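Local coordinates for putative uncharacterized protein (Emericella nidulans, PDB 3PGB) that probably oxidises primary amines, using a bound copper ion and a topaquinone cofactor made from one of its own tyrosines, at residues V500-S505 against L694-V699; A622-L627 against A713-A718; M531-L536 against H626-N631; L382-A387 against A639-Y644; P410-L415 against S477-G482. All blocks are in the same frame, centred on the assembly; numbering follows the deposited sequence.

Contact 1 of 5, residues V500-S505 against L694-V699. With CU (copper (II) ion), chain D.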
# COMPACT_ATOMS: atom_id res chain seq x y z
N VAL A 500 7.34 4.29 -6.98
CA VAL A 500 8.61 4.30 -6.27
C VAL A 500 8.38 3.77 -4.85
O VAL A 500 7.58 4.34 -4.11
CB VAL A 500 9.22 5.71 -6.21
CG1 VAL A 500 10.63 5.66 -5.61
CG2 VAL A 500 9.26 6.34 -7.60
N GLU A 501 9.06 2.68 -4.50
CA GLU A 501 8.89 2.03 -3.20
C GLU A 501 10.20 1.81 -2.48
O GLU A 501 11.26 1.65 -3.10
CB GLU A 501 8.26 0.65 -3.38
CG GLU A 501 6.79 0.65 -3.75
CD GLU A 501 6.27 -0.76 -3.97
OE1 GLU A 501 6.64 -1.67 -3.19
OE2 GLU A 501 5.49 -0.95 -4.93
N VAL A 502 10.12 1.78 -1.15
CA VAL A 502 11.20 1.26 -0.33
C VAL A 502 10.62 0.32 0.73
O VAL A 502 9.54 0.56 1.27
CB VAL A 502 12.00 2.38 0.36
CG1 VAL A 502 11.11 3.16 1.32
CG2 VAL A 502 13.21 1.79 1.09
N ARG A 503 11.33 -0.76 0.99
CA ARG A 503 11.07 -1.57 2.16
C ARG A 503 12.36 -1.72 2.96
O ARG A 503 13.46 -1.61 2.41
CB ARG A 503 10.49 -2.93 1.77
CG ARG A 503 9.23 -2.87 0.95
CD ARG A 503 8.78 -4.24 0.48
NE ARG A 503 7.46 -4.18 -0.14
CZ ARG A 503 6.31 -4.34 0.49
NH1 ARG A 503 6.26 -4.60 1.79
NH2 ARG A 503 5.17 -4.25 -0.20
N ALA A 504 12.21 -1.97 4.26
CA ALA A 504 13.34 -2.10 5.16
C ALA A 504 13.35 -3.47 5.83
O ALA A 504 12.30 -4.03 6.13
CB ALA A 504 13.31 -1.01 6.22
N SER A 505 14.55 -4.00 6.02
CA SER A 505 14.76 -5.20 6.80
C SER A 505 16.15 -5.08 7.43
O SER A 505 16.67 -3.98 7.56
CB SER A 505 14.65 -6.45 5.93
OG SER A 505 14.69 -7.62 6.72
N LEU A 694 9.64 9.41 1.12
CA LEU A 694 9.10 8.16 1.61
C LEU A 694 9.63 8.04 3.03
O LEU A 694 10.70 8.57 3.34
CB LEU A 694 9.55 6.98 0.75
CG LEU A 694 9.23 7.03 -0.75
CD1 LEU A 694 9.44 5.66 -1.36
CD2 LEU A 694 7.83 7.51 -1.02
N GLY A 695 8.90 7.37 3.91
CA GLY A 695 9.34 7.24 5.29
C GLY A 695 8.41 6.47 6.21
O GLY A 695 7.28 6.16 5.85
N MET A 696 8.91 6.18 7.41
CA MET A 696 8.22 5.34 8.40
C MET A 696 8.55 5.80 9.81
O MET A 696 9.67 6.23 10.06
CB MET A 696 8.70 3.90 8.30
CG MET A 696 8.36 3.17 7.04
SD MET A 696 9.75 2.16 6.48
CE MET A 696 10.50 3.25 5.26
N HIS A 697 7.58 5.69 10.72
CA HIS A 697 7.85 5.82 12.14
C HIS A 697 8.03 4.40 12.65
O HIS A 697 7.10 3.59 12.59
CB HIS A 697 6.70 6.50 12.88
CG HIS A 697 6.34 7.85 12.34
ND1 HIS A 697 7.15 8.95 12.50
CD2 HIS A 697 5.25 8.27 11.66
CE1 HIS A 697 6.58 10.00 11.93
NE2 HIS A 697 5.43 9.61 11.42
N HIS A 698 9.23 4.09 13.14
CA HIS A 698 9.57 2.73 13.51
C HIS A 698 9.92 2.64 14.99
O HIS A 698 10.98 3.11 15.42
CB HIS A 698 10.72 2.23 12.64
CG HIS A 698 10.95 0.75 12.71
ND1 HIS A 698 12.07 0.14 12.20
CD2 HIS A 698 10.20 -0.25 13.25
CE1 HIS A 698 12.01 -1.16 12.41
NE2 HIS A 698 10.88 -1.42 13.04
N VAL A 699 9.00 2.06 15.76
CA VAL A 699 9.23 1.73 17.16
C VAL A 699 9.33 0.21 17.25
O VAL A 699 8.32 -0.46 17.46
CB VAL A 699 8.09 2.25 18.06
CG1 VAL A 699 8.41 2.00 19.53
CG2 VAL A 699 7.85 3.73 17.80
CU CU D . 13.54 1.05 11.16
O HOH W 1 15.40 -0.59 11.04
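The side chains of V502, L694 and M696 meet through methyl groups; the flat group nearby is the imidazole of H698, two residues beyond M696, which does not itself touch 500-505 but binds copper. Its edge faces the metal, with ND1 2.0 Å from the copper ion and water 1 lying at that edge in the ring plane, 2.5 Å from copper. On another side NE2 is hydrogen-bonded to D704, while the ring of H532 meets the H698 ring with the planes at about 75°. Between the segments, V502 CG1 is the common contact point, 4.0 Å from L694 CD1 and equally 4.0 Å from M696 CE. A chi1 of 63° sets CG1 between the backbone N and the carbonyl carbon of V502, where it can serve both neighbours. L694 slides past V502 in the opposite direction, and its CD1 also lies 3.6 Å from V500 O. M696 reaches across because its chain bends at chi2 and chi3, and it further packs on H534, a second copper ligand. The strand axes stay 8.0 Å apart and cross at -32°, a spacing that fits face-to-face packing in the beta-sandwich enzyme domain better than pairing within one sheet. Chemically, the interface is held by dispersion and burial, so an apolar layer backs the copper-bearing strand while H698, at the strand's end, carries the metal bond.

Contact 2 of 5, residues A622-L627 against A713-A718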
# COMPACT_ATOMS: atom_id res chain seq x y z
N ALA A 622 1.54 3.54 -0.77
CA ALA A 622 1.92 2.64 0.32
C ALA A 622 2.14 3.37 1.63
O ALA A 622 2.72 2.80 2.56
CB ALA A 622 3.17 1.87 -0.07
N GLY A 623 1.69 4.62 1.73
CA GLY A 623 1.87 5.40 2.95
C GLY A 623 3.27 5.98 3.09
O GLY A 623 4.24 5.42 2.59
N THR A 624 3.37 7.13 3.76
CA THR A 624 4.63 7.85 3.92
C THR A 624 4.66 8.61 5.24
O THR A 624 3.66 8.63 5.97
CB THR A 624 4.85 8.86 2.76
OG1 THR A 624 3.84 9.88 2.81
CG2 THR A 624 4.81 8.18 1.40
N ALA A 625 5.79 9.23 5.55
CA ALA A 625 5.94 10.00 6.78
C ALA A 625 7.21 10.84 6.74
O ALA A 625 8.25 10.38 6.29
CB ALA A 625 5.97 9.07 7.99
N HIS A 626 7.10 12.08 7.22
CA HIS A 626 8.28 12.95 7.35
C HIS A 626 8.78 12.96 8.79
O HIS A 626 8.15 12.36 9.68
CB HIS A 626 7.96 14.35 6.85
CG HIS A 626 6.88 15.05 7.63
ND1 HIS A 626 5.59 15.14 7.17
CD2 HIS A 626 6.92 15.70 8.81
CE1 HIS A 626 4.86 15.81 8.05
NE2 HIS A 626 5.65 16.17 9.05
N LEU A 627 9.91 13.64 9.03
CA LEU A 627 10.57 13.64 10.33
C LEU A 627 9.67 14.22 11.41
O LEU A 627 9.12 15.30 11.24
CB LEU A 627 11.89 14.41 10.26
CG LEU A 627 12.74 14.57 11.53
CD1 LEU A 627 13.18 13.24 12.10
CD2 LEU A 627 13.95 15.45 11.22
N ALA A 713 7.52 -2.95 7.09
CA ALA A 713 8.43 -1.81 6.94
C ALA A 713 8.44 -1.38 5.47
O ALA A 713 9.31 -1.77 4.70
CB ALA A 713 9.82 -2.17 7.42
N HIS A 714 7.46 -0.56 5.10
CA HIS A 714 7.16 -0.28 3.70
C HIS A 714 6.61 1.13 3.55
O HIS A 714 5.90 1.63 4.42
CB HIS A 714 6.16 -1.33 3.20
CG HIS A 714 5.67 -1.10 1.80
ND1 HIS A 714 6.51 -0.78 0.76
CD2 HIS A 714 4.44 -1.21 1.26
CE1 HIS A 714 5.81 -0.66 -0.36
NE2 HIS A 714 4.55 -0.92 -0.08
N SER A 715 6.97 1.77 2.45
CA SER A 715 6.57 3.13 2.16
C SER A 715 6.67 3.34 0.66
O SER A 715 7.63 2.89 0.03
CB SER A 715 7.47 4.11 2.92
OG SER A 715 7.10 5.45 2.69
N GLY A 716 5.69 4.01 0.07
CA GLY A 716 5.68 4.19 -1.37
C GLY A 716 4.81 5.33 -1.87
O GLY A 716 3.85 5.72 -1.21
N VAL A 717 5.19 5.85 -3.03
CA VAL A 717 4.40 6.84 -3.76
C VAL A 717 4.16 6.31 -5.17
O VAL A 717 4.85 5.40 -5.62
CB VAL A 717 5.10 8.22 -3.85
CG1 VAL A 717 5.03 8.94 -2.51
CG2 VAL A 717 6.54 8.08 -4.32
N ALA A 718 3.18 6.88 -5.85
CA ALA A 718 2.85 6.47 -7.20
C ALA A 718 2.51 7.69 -8.05
O ALA A 718 1.83 8.60 -7.60
CB ALA A 718 1.69 5.52 -7.18
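G623 O is the acceptor on which the contact with strand 714-718 turns, since it receives two donors. S715 OG gives it the shorter bond, 2.9 Å, arriving in the carbonyl plane on a lone pair; G716 N adds a second at 3.2 Å with an N-H...O angle of 149°. S715 CA makes a bent C-H...O contact with G623 O as well. In return A622 N donates to G716 O over 3.2 Å, straighter at 161°. The S715 hydroxyl is satisfied in both roles, because it also accepts from G695 N of strand 686-698, which packs against this one without pairing with it; its chi1 of -179°, placing OG anti to the backbone N, brings it to G623. H714 ND1 has a weak bond to V502 O, and the methyl of A622 lies obliquely to the H714 ring. Among aliphatic side chains, T624 CG2 meets V717 CG1 at 4.0 Å. Strand 613-619 pairs antiparallel with 714-722, so these bonds carry the attachment past the strand's end into the loop. What follows chemically is a polar, backbone-led junction: one carbonyl gripped by two donors, and one buried hydroxyl passing hydrogen bonding from G695 on to G623.

Contact 3 of 5, residues M531-L536 against H626-N631. With CU (copper (II) ion), chain D; NAG (2-acetamido-2-deoxy-beta-D-glucopyranose), chain I.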
# COMPACT_ATOMS: atom_id res chain seq x y z
N MET A 531 13.50 3.77 19.09
CA MET A 531 12.60 4.39 18.13
C MET A 531 13.38 5.21 17.13
O MET A 531 14.42 5.76 17.47
CB MET A 531 11.56 5.26 18.85
CG MET A 531 12.12 6.40 19.68
SD MET A 531 10.86 7.29 20.61
CE MET A 531 9.83 7.92 19.27
N HIS A 532 12.88 5.28 15.90
CA HIS A 532 13.52 6.10 14.88
C HIS A 532 12.58 6.38 13.71
O HIS A 532 11.66 5.61 13.44
CB HIS A 532 14.80 5.44 14.36
CG HIS A 532 14.61 4.04 13.84
ND1 HIS A 532 14.67 2.93 14.65
CD2 HIS A 532 14.34 3.59 12.60
CE1 HIS A 532 14.45 1.85 13.93
NE2 HIS A 532 14.24 2.22 12.68
N ASP A 533 12.81 7.51 13.05
CA ASP A 533 12.10 7.84 11.81
C ASP A 533 13.00 7.54 10.62
O ASP A 533 14.16 7.97 10.57
CB ASP A 533 11.69 9.31 11.78
CG ASP A 533 10.40 9.59 12.54
OD1 ASP A 533 9.78 8.65 13.11
OD2 ASP A 533 9.99 10.77 12.56
N HIS A 534 12.47 6.78 9.67
CA HIS A 534 13.10 6.64 8.37
C HIS A 534 12.49 7.71 7.49
O HIS A 534 11.26 7.79 7.37
CB HIS A 534 12.79 5.28 7.74
CG HIS A 534 13.45 4.13 8.43
ND1 HIS A 534 14.75 3.77 8.19
CD2 HIS A 534 12.96 3.23 9.31
CE1 HIS A 534 15.05 2.71 8.91
NE2 HIS A 534 13.98 2.35 9.60
N VAL A 535 13.32 8.54 6.89
CA VAL A 535 12.85 9.48 5.88
C VAL A 535 13.82 9.41 4.73
O VAL A 535 15.02 9.62 4.92
CB VAL A 535 12.74 10.93 6.41
CG1 VAL A 535 12.06 11.81 5.39
CG2 VAL A 535 11.98 10.98 7.73
N LEU A 536 13.31 9.08 3.55
CA LEU A 536 14.13 8.94 2.35
C LEU A 536 13.61 9.89 1.29
O LEU A 536 12.46 9.80 0.90
CB LEU A 536 14.11 7.50 1.84
CG LEU A 536 14.67 6.45 2.81
CD1 LEU A 536 13.58 5.86 3.68
CD2 LEU A 536 15.39 5.35 2.04
N HIS A 626 7.10 12.08 7.22
CA HIS A 626 8.28 12.95 7.35
C HIS A 626 8.78 12.96 8.79
O HIS A 626 8.15 12.36 9.68
CB HIS A 626 7.96 14.35 6.85
CG HIS A 626 6.88 15.05 7.63
ND1 HIS A 626 5.59 15.14 7.17
CD2 HIS A 626 6.92 15.70 8.81
CE1 HIS A 626 4.86 15.81 8.05
NE2 HIS A 626 5.65 16.17 9.05
N LEU A 627 9.91 13.64 9.03
CA LEU A 627 10.57 13.64 10.33
C LEU A 627 9.67 14.22 11.41
O LEU A 627 9.12 15.30 11.24
CB LEU A 627 11.89 14.41 10.26
CG LEU A 627 12.74 14.57 11.53
CD1 LEU A 627 13.18 13.24 12.10
CD2 LEU A 627 13.95 15.45 11.22
N THR A 628 9.52 13.48 12.51
CA THR A 628 8.69 13.90 13.65
C THR A 628 9.32 15.07 14.36
O THR A 628 8.65 16.06 14.67
CB THR A 628 8.55 12.75 14.67
OG1 THR A 628 7.96 11.60 14.04
CG2 THR A 628 7.69 13.17 15.87
N VAL A 629 10.63 14.96 14.61
CA VAL A 629 11.37 15.93 15.42
C VAL A 629 11.33 17.31 14.77
O VAL A 629 11.63 17.45 13.58
CB VAL A 629 12.84 15.50 15.61
CG1 VAL A 629 13.55 16.42 16.59
CG2 VAL A 629 12.93 14.05 16.08
N LEU A 630 10.94 18.32 15.54
CA LEU A 630 10.90 19.70 15.08
C LEU A 630 12.18 20.39 15.50
O LEU A 630 12.61 20.27 16.65
CB LEU A 630 9.69 20.41 15.70
CG LEU A 630 8.31 19.82 15.43
CD1 LEU A 630 7.26 20.56 16.27
CD2 LEU A 630 7.96 19.89 13.94
N ASN A 631 12.81 21.11 14.58
CA ASN A 631 14.08 21.79 14.84
C ASN A 631 15.11 20.87 15.53
O ASN A 631 15.71 21.24 16.54
CB ASN A 631 13.84 23.05 15.68
CG ASN A 631 15.08 23.93 15.78
OD1 ASN A 631 16.02 23.80 15.00
ND2 ASN A 631 15.08 24.84 16.76
CU CU D . 13.54 1.05 11.16
C1 NAG I . 16.18 25.74 16.99
C2 NAG I . 15.72 27.18 16.78
C3 NAG I . 16.80 28.18 17.16
C4 NAG I . 17.42 27.84 18.52
C5 NAG I . 17.81 26.36 18.60
C6 NAG I . 18.35 25.97 19.98
C7 NAG I . 14.06 27.57 14.99
C8 NAG I . 13.85 27.74 13.51
N2 NAG I . 15.33 27.37 15.38
O3 NAG I . 16.26 29.49 17.19
O4 NAG I . 18.55 28.66 18.76
O5 NAG I . 16.67 25.57 18.31
O6 NAG I . 17.50 25.04 20.62
O7 NAG I . 13.10 27.62 15.76
O HOH W 1 15.40 -0.59 11.04
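D533 and T628 form the tight part of this contact, their side chains crossing at about a right angle. Both donors of T628 converge on a single carboxylate oxygen: OG1 donates to D533 OD2 over 2.6 Å, on the syn lone pair of OD2, while T628 N, 2.8 Å from the same OD2, meets it nearly end-on with an N-H...O angle of 151°. The other oxygen, D533 OD1, accepts from H697 ND1, so the buried carboxylate is gripped at both ends and its rotation is fixed. With three donors around it, a negative charge on D533 would probably be favoured. Beside this polar clamp V535 adds a softer contact: its CG2, anti to the carbonyl carbon, rests over the H626-L627 peptide, 3.6 Å from L627 N, and comes within 4.3 Å of L627 CB.

The loose side begins past T628. L630 is exposed, and N631 carries an N-linked sugar, its ND2 being joined to NAG C1 at 1.4 Å; neither residue touches strand 532-536, though N572 of the second subunit packs on V629 and is hydrogen-bonded to N631 O. The alternation of the strand separates the roles, since H532 and H534 turn to the other side, where NE2 of H532 and NE2 of H534 bind copper at 2.0 and 2.1 Å. M574 of the second subunit packs on both D533 and T628. Strand 532-542 itself runs between 374-389, paired through D533 with H388 and V535 with L386, and 686-698, paired through H534 with M696, while the loop that follows strand 613-619 meets it through D533 and V535.

Contact 4 of 5, residues L382-A387 against A639-Y644; sequences LQEALA and AHWAEY
W641, A642 and A639 pack on E384 and L386 in a buried, essentially apolar contact that sets the long loop between strands 613-619 and 646-650 against strand 374-389 of the enzyme domain. The evidence is the spacing of carbon atoms, with no polar bond joining the two segments. W641 supplies the outer corner of its six-membered ring: CH2 lies 3.6 Å from L386 CB, and CZ2 is 3.5 Å from E384 CG, both approaching obliquely, whereas the L386 backbone N sits at the ring edge in its plane. One face of the indole is lined by residues of its own loop, A639 CB and A642 CB, offset toward the rim. The loop is tightened there by A642 N to A639 O, 3.2 Å. L386 continues the packing with CD2, 3.7 Å from A642 CB.

E384 crosses the tryptophan at about a right angle with its methylenes and then turns its carboxylate away, the bend at chi2 (64°) sending the oxygens back to its own strand and beyond. OE1 accepts from A385 N at 3.0 Å on its anti lone pair, and OE2 is bonded to S404 OG, so the buried acid is satisfied without the loop. A second intraloop bond, H640 ND1 to E643 OE2 at 2.8 Å, braces the far side.

Strand 374-389 has 400-402 and 532-542 as partners. L402 touches E384, L386 and A639, V535 and N537 lie against W641, and A385 is joined by a backbone hydrogen bond to D403, the predicted proton acceptor.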
# COMPACT_ATOMS: atom_id res chain seq x y z
N LEU A 382 16.85 8.49 -5.65
CA LEU A 382 17.12 8.69 -4.22
C LEU A 382 18.09 9.85 -4.03
O LEU A 382 19.05 10.02 -4.79
CB LEU A 382 17.69 7.41 -3.60
CG LEU A 382 18.04 7.43 -2.11
CD1 LEU A 382 16.84 7.86 -1.26
CD2 LEU A 382 18.56 6.06 -1.68
N GLN A 383 17.82 10.67 -3.02
CA GLN A 383 18.63 11.84 -2.73
C GLN A 383 19.38 11.72 -1.41
O GLN A 383 20.54 12.11 -1.32
CB GLN A 383 17.75 13.08 -2.73
CG GLN A 383 17.21 13.41 -4.10
CD GLN A 383 18.31 13.85 -5.02
OE1 GLN A 383 18.89 14.91 -4.83
NE2 GLN A 383 18.63 13.02 -6.00
N GLU A 384 18.70 11.18 -0.40
CA GLU A 384 19.32 10.91 0.90
C GLU A 384 18.37 10.05 1.74
O GLU A 384 17.16 10.02 1.49
CB GLU A 384 19.64 12.24 1.61
CG GLU A 384 20.32 12.13 2.96
CD GLU A 384 21.70 11.53 2.88
OE1 GLU A 384 21.80 10.29 2.75
OE2 GLU A 384 22.68 12.29 2.97
N ALA A 385 18.92 9.36 2.73
CA ALA A 385 18.12 8.60 3.70
C ALA A 385 18.45 9.06 5.10
O ALA A 385 19.62 9.10 5.48
CB ALA A 385 18.38 7.10 3.56
N LEU A 386 17.43 9.39 5.88
CA LEU A 386 17.61 9.79 7.26
C LEU A 386 17.17 8.67 8.19
O LEU A 386 16.14 8.04 7.95
CB LEU A 386 16.82 11.08 7.55
CG LEU A 386 16.73 11.56 9.00
CD1 LEU A 386 18.09 11.61 9.65
CD2 LEU A 386 16.06 12.91 9.06
N ALA A 387 17.97 8.41 9.22
CA ALA A 387 17.59 7.54 10.32
C ALA A 387 17.76 8.32 11.62
O ALA A 387 18.84 8.32 12.23
CB ALA A 387 18.45 6.29 10.34
N ALA A 639 19.48 18.44 7.25
CA ALA A 639 18.45 17.66 6.55
C ALA A 639 17.10 18.37 6.58
O ALA A 639 16.13 17.84 7.12
CB ALA A 639 18.34 16.29 7.17
N HIS A 640 17.05 19.57 6.01
CA HIS A 640 15.81 20.35 6.01
C HIS A 640 14.73 19.78 5.09
O HIS A 640 13.57 20.19 5.16
CB HIS A 640 16.08 21.81 5.64
CG HIS A 640 16.57 22.64 6.78
ND1 HIS A 640 15.85 22.80 7.94
CD2 HIS A 640 17.69 23.38 6.92
CE1 HIS A 640 16.52 23.60 8.76
NE2 HIS A 640 17.64 23.96 8.17
N TRP A 641 15.13 18.88 4.20
CA TRP A 641 14.20 18.21 3.30
C TRP A 641 13.31 17.22 4.04
O TRP A 641 12.25 16.84 3.54
CB TRP A 641 14.96 17.48 2.19
CG TRP A 641 16.06 16.62 2.71
CD1 TRP A 641 17.37 16.95 2.81
CD2 TRP A 641 15.93 15.31 3.26
NE1 TRP A 641 18.08 15.92 3.36
CE2 TRP A 641 17.22 14.89 3.65
CE3 TRP A 641 14.86 14.43 3.44
CZ2 TRP A 641 17.46 13.65 4.22
CZ3 TRP A 641 15.10 13.19 4.00
CH2 TRP A 641 16.39 12.81 4.38
N ALA A 642 13.73 16.79 5.23
CA ALA A 642 12.98 15.81 6.01
C ALA A 642 11.74 16.40 6.69
O ALA A 642 10.99 15.66 7.32
CB ALA A 642 13.88 15.17 7.05
N GLU A 643 11.51 17.70 6.57
CA GLU A 643 10.49 18.37 7.38
C GLU A 643 9.07 18.39 6.79
O GLU A 643 8.13 18.77 7.48
CB GLU A 643 10.94 19.79 7.69
CG GLU A 643 12.30 19.85 8.39
CD GLU A 643 12.77 21.25 8.69
OE1 GLU A 643 12.05 22.22 8.35
OE2 GLU A 643 13.86 21.38 9.27
N TYR A 644 8.93 18.01 5.51
CA TYR A 644 7.61 17.94 4.85
C TYR A 644 7.52 16.72 3.92
O TYR A 644 8.54 16.18 3.50
CB TYR A 644 7.33 19.23 4.06
CG TYR A 644 7.33 20.50 4.89
CD1 TYR A 644 6.13 21.09 5.29
CD2 TYR A 644 8.53 21.11 5.27
CE1 TYR A 644 6.13 22.25 6.06
CE2 TYR A 644 8.53 22.26 6.04
CZ TYR A 644 7.33 22.82 6.44
OH TYR A 644 7.33 23.97 7.20

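Contact 5 of 5, residues P410-L415 against S477-G482; sequences PYAFEL and SVSTIG
Y411 packs against T480 and I481, and its side chain can be traced outward atom by atom. CB starts closest, 3.2 Å from T480 O; CG and CD1 recede from that same oxygen, which stays oblique to the ring. On the other branch CD2 comes within 4.1 Å of I481 CG1, the two side chains crossing at about a right angle. CD1 also faces F413, whose CZ lies in plane at the tyrosine edge. P410 CB lies over one face on the CD2-CE2 side, and beyond CD2 the outer ring and its OH extend past contact with segment 477-482. A chi1 of -50°, with CG beside the backbone N, is what turns the ring toward segment 477-482.

The main-chain bond is T480 N to Y411 O, 2.9 Å with an N-H...O angle of 163°. S479 CA approaches the same oxygen at 3.2 Å, and A412 CA reciprocates toward V478 O at 3.4 Å. This pairing sits on an inverse gamma turn centred on A412, which is closed by a weak bond from F413 N to Y411 O; the turn kinks the loop that follows strand 400-402. The partner segment is the end of strand 464-479 and the connection leading to the topaquinone at Y484, with I481 packing on D403, the predicted proton acceptor.

Farther along, L415 crosses V478 obliquely, its CD2 3.8 Å from V478 CB. The hydroxyl ends find partners elsewhere, S479 OG at F408 O and T480 OG1 at D485 OD2. R458 of the second subunit packs on V478 and T480.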
# COMPACT_ATOMS: atom_id res chain seq x y z
N PRO A 410 28.31 1.77 -2.65
CA PRO A 410 29.29 0.79 -2.19
C PRO A 410 28.69 -0.48 -1.59
O PRO A 410 29.33 -1.54 -1.60
CB PRO A 410 30.07 1.55 -1.10
CG PRO A 410 29.86 2.96 -1.40
CD PRO A 410 28.48 3.06 -1.96
N TYR A 411 27.47 -0.38 -1.07
CA TYR A 411 26.82 -1.50 -0.41
C TYR A 411 25.61 -2.01 -1.19
O TYR A 411 24.72 -2.62 -0.62
CB TYR A 411 26.42 -1.09 1.01
CG TYR A 411 27.56 -0.45 1.76
CD1 TYR A 411 28.60 -1.22 2.27
CD2 TYR A 411 27.62 0.92 1.94
CE1 TYR A 411 29.66 -0.65 2.95
CE2 TYR A 411 28.67 1.51 2.62
CZ TYR A 411 29.69 0.72 3.12
OH TYR A 411 30.74 1.30 3.80
N ALA A 412 25.61 -1.77 -2.50
CA ALA A 412 24.60 -2.35 -3.39
C ALA A 412 25.08 -3.73 -3.84
O ALA A 412 25.37 -3.94 -5.02
CB ALA A 412 24.36 -1.43 -4.58
N PHE A 413 25.16 -4.67 -2.90
CA PHE A 413 25.76 -5.98 -3.13
C PHE A 413 24.97 -6.83 -4.12
O PHE A 413 23.84 -6.52 -4.48
CB PHE A 413 25.88 -6.75 -1.81
CG PHE A 413 26.77 -6.10 -0.80
CD1 PHE A 413 28.08 -5.77 -1.10
CD2 PHE A 413 26.30 -5.83 0.49
CE1 PHE A 413 28.91 -5.18 -0.16
CE2 PHE A 413 27.12 -5.24 1.44
CZ PHE A 413 28.42 -4.92 1.12
N GLU A 414 25.59 -7.92 -4.57
CA GLU A 414 24.94 -8.86 -5.48
C GLU A 414 23.68 -9.43 -4.82
O GLU A 414 23.68 -9.72 -3.63
CB GLU A 414 25.91 -9.99 -5.86
CG GLU A 414 25.32 -11.10 -6.75
CD GLU A 414 26.38 -12.07 -7.27
OE1 GLU A 414 27.50 -12.10 -6.72
OE2 GLU A 414 26.08 -12.82 -8.22
N LEU A 415 22.61 -9.56 -5.60
CA LEU A 415 21.33 -10.06 -5.11
C LEU A 415 21.32 -11.59 -5.11
O LEU A 415 21.99 -12.22 -5.92
CB LEU A 415 20.20 -9.54 -6.00
CG LEU A 415 20.10 -8.02 -6.11
CD1 LEU A 415 18.97 -7.61 -7.04
CD2 LEU A 415 19.91 -7.39 -4.73
N SER A 477 17.04 -2.41 -6.77
CA SER A 477 18.35 -2.40 -6.15
C SER A 477 18.16 -2.62 -4.66
O SER A 477 17.11 -2.30 -4.10
CB SER A 477 19.05 -1.06 -6.39
OG SER A 477 20.25 -0.97 -5.62
N VAL A 478 19.18 -3.18 -4.01
CA VAL A 478 19.18 -3.33 -2.57
C VAL A 478 20.53 -2.91 -2.04
O VAL A 478 21.55 -3.49 -2.42
CB VAL A 478 18.92 -4.78 -2.14
CG1 VAL A 478 19.04 -4.91 -0.62
CG2 VAL A 478 17.55 -5.25 -2.62
N SER A 479 20.54 -1.90 -1.17
CA SER A 479 21.75 -1.47 -0.48
C SER A 479 21.67 -1.91 0.98
O SER A 479 20.63 -1.75 1.62
CB SER A 479 21.92 0.04 -0.55
OG SER A 479 22.37 0.45 -1.82
N THR A 480 22.77 -2.47 1.48
CA THR A 480 22.85 -2.87 2.88
C THR A 480 23.97 -2.09 3.56
O THR A 480 25.12 -2.50 3.54
CB THR A 480 23.10 -4.38 3.03
OG1 THR A 480 22.07 -5.10 2.36
CG2 THR A 480 23.13 -4.78 4.51
N ILE A 481 23.61 -0.95 4.15
CA ILE A 481 24.56 -0.09 4.85
C ILE A 481 24.64 -0.54 6.29
O ILE A 481 23.73 -0.29 7.09
CB ILE A 481 24.11 1.38 4.81
CG1 ILE A 481 23.92 1.86 3.37
CG2 ILE A 481 25.13 2.25 5.54
CD1 ILE A 481 22.93 2.98 3.23
N GLY A 482 25.74 -1.21 6.64
CA GLY A 482 25.91 -1.76 7.97
C GLY A 482 24.75 -2.68 8.30
O GLY A 482 24.59 -3.73 7.68

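Overall arrangement
From the N terminus, 382-387 opens contact 4, and 410-415 opens contact 5, which closes at 477-482 inside the loop of contact 4 and before the other three begin. Strand 500-505 then opens contact 1 and 531-536 opens contact 3. The 622-627 segment opens contact 2 and shares H626 and L627 with 626-631, where contact 3 closes, nested within contacts 1 and 4. Contact 4 closes at 639-644, contact 1 at 694-699 and contact 2 at 713-718, so contacts 1, 2 and 4 cross one another. Contacts 2, 3 and 4 tie the 620-645 loop to strands 714-722, 532-542 and 374-389, while contact 1 packs strand 498-504 on 686-698 and contact 5 lies near the topaquinone.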